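Local coordinates for protein cytochrome P450 RhF (Acinetobacter radioresistens, PDB 6RO8) that binds heme as the P450 domain of a longer, probably self-sufficient monooxygenase with iron-sulfur and flavin reductase modules, and probably oxidises organic substrates, at residues L311-T325 and R336-H350. Sequence-based numbering, arbitrary orientation.
With HEM (protoporphyrin IX containing Fe), chain B; HIS (histidine), chain C.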
loop_
_atom_site.group_PDB
_atom_site.type_symbol
_atom_site.label_atom_id
_atom_site.label_comp_id
_atom_site.label_asym_id
_atom_site.label_seq_id
_atom_site.Cartn_x
_atom_site.Cartn_y
_atom_site.Cartn_z
ATOM N N LEU A 311 6.389 8.931 4.834
ATOM C CA LEU A 311 5.059 8.444 4.496
ATOM C C LEU A 311 4.187 9.537 3.866
ATOM O O LEU A 311 3.393 9.270 2.945
ATOM C CB LEU A 311 4.394 7.901 5.754
ATOM C CG LEU A 311 4.964 6.570 6.274
ATOM C CD1 LEU A 311 4.294 6.155 7.603
ATOM C CD2 LEU A 311 4.795 5.474 5.198
ATOM N N ARG A 312 4.293 10.767 4.374
ATOM C CA ARG A 312 3.603 11.873 3.736
ATOM C C ARG A 312 4.197 12.166 2.367
ATOM O O ARG A 312 3.471 12.292 1.376
ATOM C CB ARG A 312 3.665 13.124 4.603
ATOM C CG ARG A 312 2.904 14.290 3.978
ATOM C CD ARG A 312 3.382 15.637 4.517
ATOM N NE ARG A 312 4.762 15.913 4.147
ATOM C CZ ARG A 312 5.125 16.579 3.059
ATOM N NH1 ARG A 312 4.208 17.036 2.219
ATOM N NH2 ARG A 312 6.405 16.773 2.793
ATOM N N HIS A 313 5.522 12.257 2.293
ATOM C CA HIS A 313 6.157 12.837 1.117
ATOM C C HIS A 313 6.185 11.856 -0.048
ATOM O O HIS A 313 5.907 12.220 -1.197
ATOM C CB HIS A 313 7.573 13.283 1.466
ATOM C CG HIS A 313 8.298 13.878 0.312
ATOM N ND1 HIS A 313 8.786 13.120 -0.730
ATOM C CD2 HIS A 313 8.594 15.165 0.017
ATOM C CE1 HIS A 313 9.364 13.915 -1.613
ATOM N NE2 HIS A 313 9.262 15.161 -1.182
ATOM N N SER A 314 6.578 10.619 0.234
ATOM C CA SER A 314 6.703 9.549 -0.755
ATOM C C SER A 314 6.236 8.244 -0.118
ATOM O O SER A 314 7.002 7.300 0.069
ATOM C CB SER A 314 8.117 9.368 -1.291
ATOM O OG SER A 314 8.765 10.600 -1.562
ATOM N N GLY A 315 4.946 8.209 0.216
ATOM C CA GLY A 315 4.344 6.992 0.717
ATOM C C GLY A 315 4.208 5.920 -0.357
ATOM O O GLY A 315 4.388 6.155 -1.555
ATOM N N SER A 316 3.905 4.704 0.100
ATOM C CA SER A 316 3.814 3.543 -0.775
ATOM C C SER A 316 2.438 3.364 -1.387
ATOM O O SER A 316 2.326 2.689 -2.409
ATOM C CB SER A 316 4.193 2.274 -0.011
ATOM O OG SER A 316 3.485 2.210 1.221
ATOM N N VAL A 317 1.396 3.930 -0.784
ATOM C CA VAL A 317 0.096 4.081 -1.427
ATOM C C VAL A 317 -0.027 5.524 -1.907
ATOM O O VAL A 317 0.002 6.463 -1.103
ATOM C CB VAL A 317 -1.052 3.719 -0.475
ATOM C CG1 VAL A 317 -2.403 3.975 -1.161
ATOM C CG2 VAL A 317 -0.932 2.261 -0.029
ATOM N N VAL A 318 -0.165 5.704 -3.217
ATOM C CA VAL A 318 -0.256 7.030 -3.819
ATOM C C VAL A 318 -1.657 7.367 -4.301
ATOM O O VAL A 318 -1.924 8.549 -4.581
ATOM C CB VAL A 318 0.742 7.184 -4.985
ATOM C CG1 VAL A 318 2.204 7.158 -4.457
ATOM C CG2 VAL A 318 0.513 6.087 -6.024
ATOM N N ALA A 319 -2.553 6.380 -4.419
ATOM C CA ALA A 319 -3.926 6.602 -4.870
ATOM C C ALA A 319 -4.793 5.434 -4.419
ATOM O O ALA A 319 -4.431 4.277 -4.632
ATOM C CB ALA A 319 -3.993 6.731 -6.389
ATOM N N TRP A 320 -5.927 5.733 -3.802
ATOM C CA TRP A 320 -6.901 4.730 -3.403
ATOM C C TRP A 320 -8.250 5.087 -4.038
ATOM O O TRP A 320 -8.408 6.143 -4.662
ATOM C CB TRP A 320 -6.976 4.634 -1.869
ATOM C CG TRP A 320 -7.257 3.256 -1.353
ATOM C CD1 TRP A 320 -8.297 2.886 -0.539
ATOM C CD2 TRP A 320 -6.501 2.059 -1.604
ATOM N NE1 TRP A 320 -8.243 1.531 -0.278
ATOM C CE2 TRP A 320 -7.153 1.000 -0.917
ATOM C CE3 TRP A 320 -5.351 1.773 -2.354
ATOM C CZ2 TRP A 320 -6.681 -0.316 -0.941
ATOM C CZ3 TRP A 320 -4.896 0.454 -2.394
ATOM C CH2 TRP A 320 -5.558 -0.570 -1.680
ATOM N N ARG A 321 -9.238 4.205 -3.905
ATOM C CA ARG A 321 -10.433 4.315 -4.732
ATOM C C ARG A 321 -11.717 4.264 -3.907
ATOM O O ARG A 321 -11.789 3.632 -2.839
ATOM C CB ARG A 321 -10.462 3.214 -5.782
ATOM C CG ARG A 321 -9.340 3.300 -6.804
ATOM C CD ARG A 321 -9.472 2.167 -7.811
ATOM N NE ARG A 321 -9.028 0.900 -7.251
ATOM C CZ ARG A 321 -9.213 -0.289 -7.815
ATOM N NH1 ARG A 321 -9.875 -0.402 -8.989
ATOM N NH2 ARG A 321 -8.734 -1.367 -7.192
ATOM N N ARG A 322 -12.738 4.944 -4.422
ATOM C CA ARG A 322 -14.064 4.929 -3.831
ATOM C C ARG A 322 -15.082 4.806 -4.952
ATOM O O ARG A 322 -14.801 5.142 -6.107
ATOM C CB ARG A 322 -14.338 6.198 -2.997
ATOM C CG ARG A 322 -13.639 6.226 -1.657
ATOM C CD ARG A 322 -14.004 4.996 -0.857
ATOM N NE ARG A 322 -13.509 5.053 0.518
ATOM C CZ ARG A 322 -12.479 4.345 0.978
ATOM N NH1 ARG A 322 -11.820 3.532 0.166
ATOM N NH2 ARG A 322 -12.119 4.445 2.249
ATOM N N GLN A 323 -16.270 4.314 -4.612
ATOM C CA GLN A 323 -17.389 4.286 -5.544
ATOM C C GLN A 323 -18.566 5.015 -4.930
ATOM O O GLN A 323 -18.835 4.875 -3.737
ATOM C CB GLN A 323 -17.817 2.871 -5.915
ATOM C CG GLN A 323 -18.613 2.861 -7.210
ATOM C CD GLN A 323 -18.892 1.479 -7.742
ATOM O OE1 GLN A 323 -17.982 0.761 -8.151
ATOM N NE2 GLN A 323 -20.164 1.101 -7.755
ATOM N N VAL A 324 -19.252 5.791 -5.746
ATOM C CA VAL A 324 -20.347 6.638 -5.289
ATOM C C VAL A 324 -21.649 5.834 -5.316
ATOM O O VAL A 324 -21.974 5.170 -6.315
ATOM C CB VAL A 324 -20.434 7.908 -6.154
ATOM C CG1 VAL A 324 -21.624 8.771 -5.768
ATOM C CG2 VAL A 324 -19.121 8.692 -6.047
ATOM N N THR A 325 -22.388 5.883 -4.204
ATOM C CA THR A 325 -23.580 5.070 -4.001
ATOM C C THR A 325 -24.882 5.849 -4.152
ATOM O O THR A 325 -25.911 5.250 -4.482
ATOM C CB THR A 325 -23.541 4.435 -2.609
ATOM O OG1 THR A 325 -23.339 5.467 -1.634
ATOM C CG2 THR A 325 -22.399 3.419 -2.512
ATOM N N ARG A 336 -22.534 10.970 -9.812
ATOM C CA ARG A 336 -23.681 10.090 -9.993
ATOM C C ARG A 336 -23.425 8.769 -9.288
ATOM O O ARG A 336 -22.284 8.301 -9.210
ATOM C CB ARG A 336 -23.954 9.856 -11.485
ATOM C CG ARG A 336 -25.029 8.782 -11.826
ATOM C CD ARG A 336 -26.397 8.986 -11.122
ATOM N NE ARG A 336 -26.944 7.731 -10.586
ATOM C CZ ARG A 336 -27.650 6.832 -11.278
ATOM N NH1 ARG A 336 -27.947 7.042 -12.557
ATOM N NH2 ARG A 336 -28.084 5.725 -10.680
ATOM N N LYS A 337 -24.488 8.203 -8.727
ATOM C CA LYS A 337 -24.474 6.837 -8.222
ATOM C C LYS A 337 -23.751 5.928 -9.203
ATOM O O LYS A 337 -24.136 5.825 -10.373
ATOM C CB LYS A 337 -25.915 6.367 -8.010
ATOM C CG LYS A 337 -26.135 4.926 -7.578
ATOM C CD LYS A 337 -27.580 4.806 -7.089
ATOM C CE LYS A 337 -28.116 3.394 -7.169
ATOM N NZ LYS A 337 -26.990 2.436 -7.244
ATOM N N GLY A 338 -22.663 5.308 -8.743
ATOM C CA GLY A 338 -21.847 4.465 -9.590
ATOM C C GLY A 338 -20.590 5.115 -10.141
ATOM O O GLY A 338 -19.774 4.411 -10.753
ATOM N N ASP A 339 -20.415 6.425 -9.966
ATOM C CA ASP A 339 -19.162 7.061 -10.351
ATOM C C ASP A 339 -18.017 6.490 -9.529
ATOM O O ASP A 339 -18.134 6.311 -8.312
ATOM C CB ASP A 339 -19.230 8.567 -10.126
ATOM C CG ASP A 339 -19.878 9.302 -11.267
ATOM O OD1 ASP A 339 -19.972 8.728 -12.368
ATOM O OD2 ASP A 339 -20.304 10.452 -11.051
ATOM N N LYS A 340 -16.894 6.230 -10.192
ATOM C CA LYS A 340 -15.693 5.750 -9.523
ATOM C C LYS A 340 -14.721 6.903 -9.318
ATOM O O LYS A 340 -14.525 7.724 -10.220
ATOM C CB LYS A 340 -15.048 4.624 -10.327
ATOM C CG LYS A 340 -15.972 3.417 -10.454
ATOM C CD LYS A 340 -15.397 2.344 -11.344
ATOM C CE LYS A 340 -16.488 1.393 -11.828
ATOM N NZ LYS A 340 -16.836 0.369 -10.820
ATOM N N LEU A 341 -14.116 6.954 -8.133
ATOM C CA LEU A 341 -13.228 8.040 -7.733
ATOM C C LEU A 341 -11.839 7.500 -7.418
ATOM O O LEU A 341 -11.699 6.494 -6.704
ATOM C CB LEU A 341 -13.781 8.766 -6.503
ATOM C CG LEU A 341 -15.291 9.040 -6.456
ATOM C CD1 LEU A 341 -15.623 9.876 -5.220
ATOM C CD2 LEU A 341 -15.729 9.767 -7.697
ATOM N N PHE A 342 -10.815 8.177 -7.935
ATOM C CA PHE A 342 -9.438 8.011 -7.469
ATOM C C PHE A 342 -9.143 9.092 -6.443
ATOM O O PHE A 342 -9.202 10.286 -6.757
ATOM C CB PHE A 342 -8.438 8.089 -8.621
ATOM C CG PHE A 342 -8.006 6.752 -9.119
ATOM C CD1 PHE A 342 -7.363 5.866 -8.266
ATOM C CD2 PHE A 342 -8.272 6.360 -10.413
ATOM C CE1 PHE A 342 -6.979 4.614 -8.714
ATOM C CE2 PHE A 342 -7.903 5.114 -10.866
ATOM C CZ PHE A 342 -7.257 4.237 -10.017
ATOM N N LEU A 343 -8.869 8.678 -5.218
ATOM C CA LEU A 343 -8.418 9.591 -4.169
ATOM C C LEU A 343 -6.897 9.603 -4.218
ATOM O O LEU A 343 -6.258 8.688 -3.691
ATOM C CB LEU A 343 -8.906 9.125 -2.801
ATOM C CG LEU A 343 -10.363 9.369 -2.387
ATOM C CD1 LEU A 343 -11.358 8.818 -3.392
ATOM C CD2 LEU A 343 -10.622 8.809 -0.983
ATOM N N VAL A 344 -6.291 10.615 -4.846
ATOM C CA VAL A 344 -4.838 10.580 -5.081
ATOM C C VAL A 344 -4.144 11.130 -3.836
ATOM O O VAL A 344 -3.806 12.312 -3.750
ATOM C CB VAL A 344 -4.436 11.320 -6.349
ATOM C CG1 VAL A 344 -2.941 11.134 -6.584
ATOM C CG2 VAL A 344 -5.195 10.779 -7.500
ATOM N N SER A 345 -3.887 10.233 -2.877
ATOM C CA SER A 345 -3.346 10.646 -1.584
ATOM C C SER A 345 -1.931 11.220 -1.690
ATOM O O SER A 345 -1.571 12.103 -0.904
ATOM C CB SER A 345 -3.370 9.477 -0.608
ATOM O OG SER A 345 -3.025 8.283 -1.264
ATOM N N ALA A 346 -1.110 10.735 -2.628
ATOM C CA ALA A 346 0.153 11.415 -2.906
ATOM C C ALA A 346 -0.075 12.891 -3.212
ATOM O O ALA A 346 0.672 13.755 -2.743
ATOM C CB ALA A 346 0.871 10.741 -4.074
ATOM N N SER A 347 -1.116 13.199 -3.989
ATOM C CA SER A 347 -1.417 14.582 -4.333
ATOM C C SER A 347 -1.888 15.355 -3.116
ATOM O O SER A 347 -1.505 16.517 -2.916
ATOM C CB SER A 347 -2.481 14.621 -5.426
ATOM O OG SER A 347 -2.868 15.949 -5.675
ATOM N N ALA A 348 -2.750 14.728 -2.310
ATOM C CA ALA A 348 -3.282 15.398 -1.132
ATOM C C ALA A 348 -2.172 15.702 -0.139
ATOM O O ALA A 348 -2.211 16.724 0.566
ATOM C CB ALA A 348 -4.348 14.528 -0.478
ATOM N N ASN A 349 -1.179 14.810 -0.063
ATOM C CA ASN A 349 -0.060 14.982 0.844
ATOM C C ASN A 349 0.915 16.034 0.356
ATOM O O ASN A 349 1.757 16.485 1.146
ATOM C CB ASN A 349 0.653 13.654 1.059
ATOM C CG ASN A 349 -0.204 12.655 1.825
ATOM O OD1 ASN A 349 -1.238 13.025 2.406
ATOM N ND2 ASN A 349 0.238 11.387 1.866
ATOM N N HIS A 350 0.805 16.455 -0.908
ATOM C CA HIS A 350 1.598 17.561 -1.420
ATOM C C HIS A 350 0.747 18.798 -1.648
ATOM O O HIS A 350 1.137 19.688 -2.412
ATOM C CB HIS A 350 2.309 17.137 -2.695
ATOM C CG HIS A 350 3.475 16.239 -2.448
ATOM N ND1 HIS A 350 4.779 16.649 -2.607
ATOM C CD2 HIS A 350 3.535 14.956 -2.019
ATOM C CE1 HIS A 350 5.593 15.651 -2.314
ATOM N NE2 HIS A 350 4.864 14.617 -1.938
HETATM C CHA HEM B . -6.245 -0.330 5.089
HETATM C CHB HEM B . -2.116 1.667 3.461
HETATM C CHC HEM B . 0.543 -1.673 5.817
HETATM C CHD HEM B . -3.607 -3.896 7.017
HETATM C C1A HEM B . -5.372 0.501 4.422
HETATM C C2A HEM B . -5.712 1.615 3.554
HETATM C C3A HEM B . -4.583 2.158 3.110
HETATM C C4A HEM B . -3.464 1.416 3.665
HETATM C CMA HEM B . -4.505 3.372 2.161
HETATM C CAA HEM B . -7.136 2.106 3.209
HETATM C CBA HEM B . -7.430 3.283 4.118
HETATM C CGA HEM B . -8.833 3.792 3.929
HETATM O O1A HEM B . -9.567 3.251 3.066
HETATM O O2A HEM B . -9.208 4.744 4.655
HETATM C C1B HEM B . -1.052 1.002 4.022
HETATM C C2B HEM B . 0.334 1.427 3.963
HETATM C C3B HEM B . 1.077 0.492 4.604
HETATM C C4B HEM B . 0.180 -0.546 5.094
HETATM C CMB HEM B . 0.799 2.731 3.262
HETATM C CAB HEM B . 2.601 0.446 4.866
HETATM C CBB HEM B . 3.450 1.453 4.662
HETATM C C1C HEM B . -0.346 -2.579 6.353
HETATM C C2C HEM B . -0.042 -3.779 7.112
HETATM C C3C HEM B . -1.215 -4.372 7.434
HETATM C C4C HEM B . -2.280 -3.574 6.896
HETATM C CMC HEM B . 1.391 -4.236 7.462
HETATM C CAC HEM B . -1.535 -5.668 8.229
HETATM C CBC HEM B . -0.586 -6.466 8.721
HETATM C C1D HEM B . -4.681 -3.156 6.588
HETATM C C2D HEM B . -6.070 -3.509 6.755
HETATM C C3D HEM B . -6.802 -2.529 6.238
HETATM C C4D HEM B . -5.902 -1.507 5.714
HETATM C CMD HEM B . -6.626 -4.791 7.412
HETATM C CAD HEM B . -8.347 -2.530 6.191
HETATM C CBD HEM B . -8.962 -1.931 7.449
HETATM C CGD HEM B . -10.392 -1.536 7.157
HETATM O O1D HEM B . -10.847 -1.757 6.015
HETATM O O2D HEM B . -11.085 -0.991 8.052
HETATM N NA HEM B . -3.996 0.405 4.450
HETATM N NB HEM B . -1.105 -0.199 4.716
HETATM N NC HEM B . -1.724 -2.497 6.243
HETATM N ND HEM B . -4.615 -1.925 5.951
HETATM FE FE HEM B . -2.838 -1.074 5.361
HETATM N N HIS C . -3.206 -3.700 -0.478
HETATM C CA HIS C . -3.036 -2.415 0.191
HETATM C C HIS C . -1.861 -2.450 1.165
HETATM O O HIS C . -1.649 -1.480 1.905
HETATM C CB HIS C . -4.317 -2.020 0.927
HETATM C CG HIS C . -4.991 -3.161 1.622
HETATM N ND1 HIS C . -5.355 -3.112 2.952
HETATM C CD2 HIS C . -5.364 -4.383 1.175
HETATM C CE1 HIS C . -5.926 -4.255 3.292
HETATM N NE2 HIS C . -5.944 -5.043 2.231
HETATM O OXT HIS C . -1.121 -3.433 1.225
HETATM O O HOH W 1 -3.057 -2.320 3.438
#
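Arg322 and Leu341 exchange two backbone hydrogen bonds, as do Trp320 and Leu343, in the antiparallel pair of strands 320-324 and 340-343 inside the mixed beta sheet of the cytochrome P450 fold. Leu343 sends CD1 to Arg322 CG at 3.9 Å, so a branched apolar residue supports the aliphatic part of an arginine whose charged end serves the heme. A bend at chi2 (-56°) turns that chain toward the heme propionate, and its NH2 gives HEM O1A a nearly straight bond of 2.9 Å in the guanidinium plane; NH1 meanwhile bonds Arg321 O, which fixes the group's rotation. His379 and Arg126 also hydrogen-bond the heme. Trp320 lays one ring face over the heme methyl CMA and rests CH2 against CB of the bound histidine, walling the distal pocket. On the other face of the sheet, Arg321 lays its methylenes CG and CD along the CE1 side of the Phe342 ring, and its guanidinium reaches Glu89 O. Lys340, long and flexible, lies alongside Gln323, where NZ can both bond OE1 and form a salt bridge to Glu89. Past the strands, Val318 O accepts Ala346 N from helix 345-349. On helix 303-314, His313 takes the edge of the His350 ring against its face, a T-shaped pair with planes 63° apart; Asp359 holds His350 ND1, while His350 NE2 meets a lone pair of His313 O at 2.7 Å, in the imidazole plane.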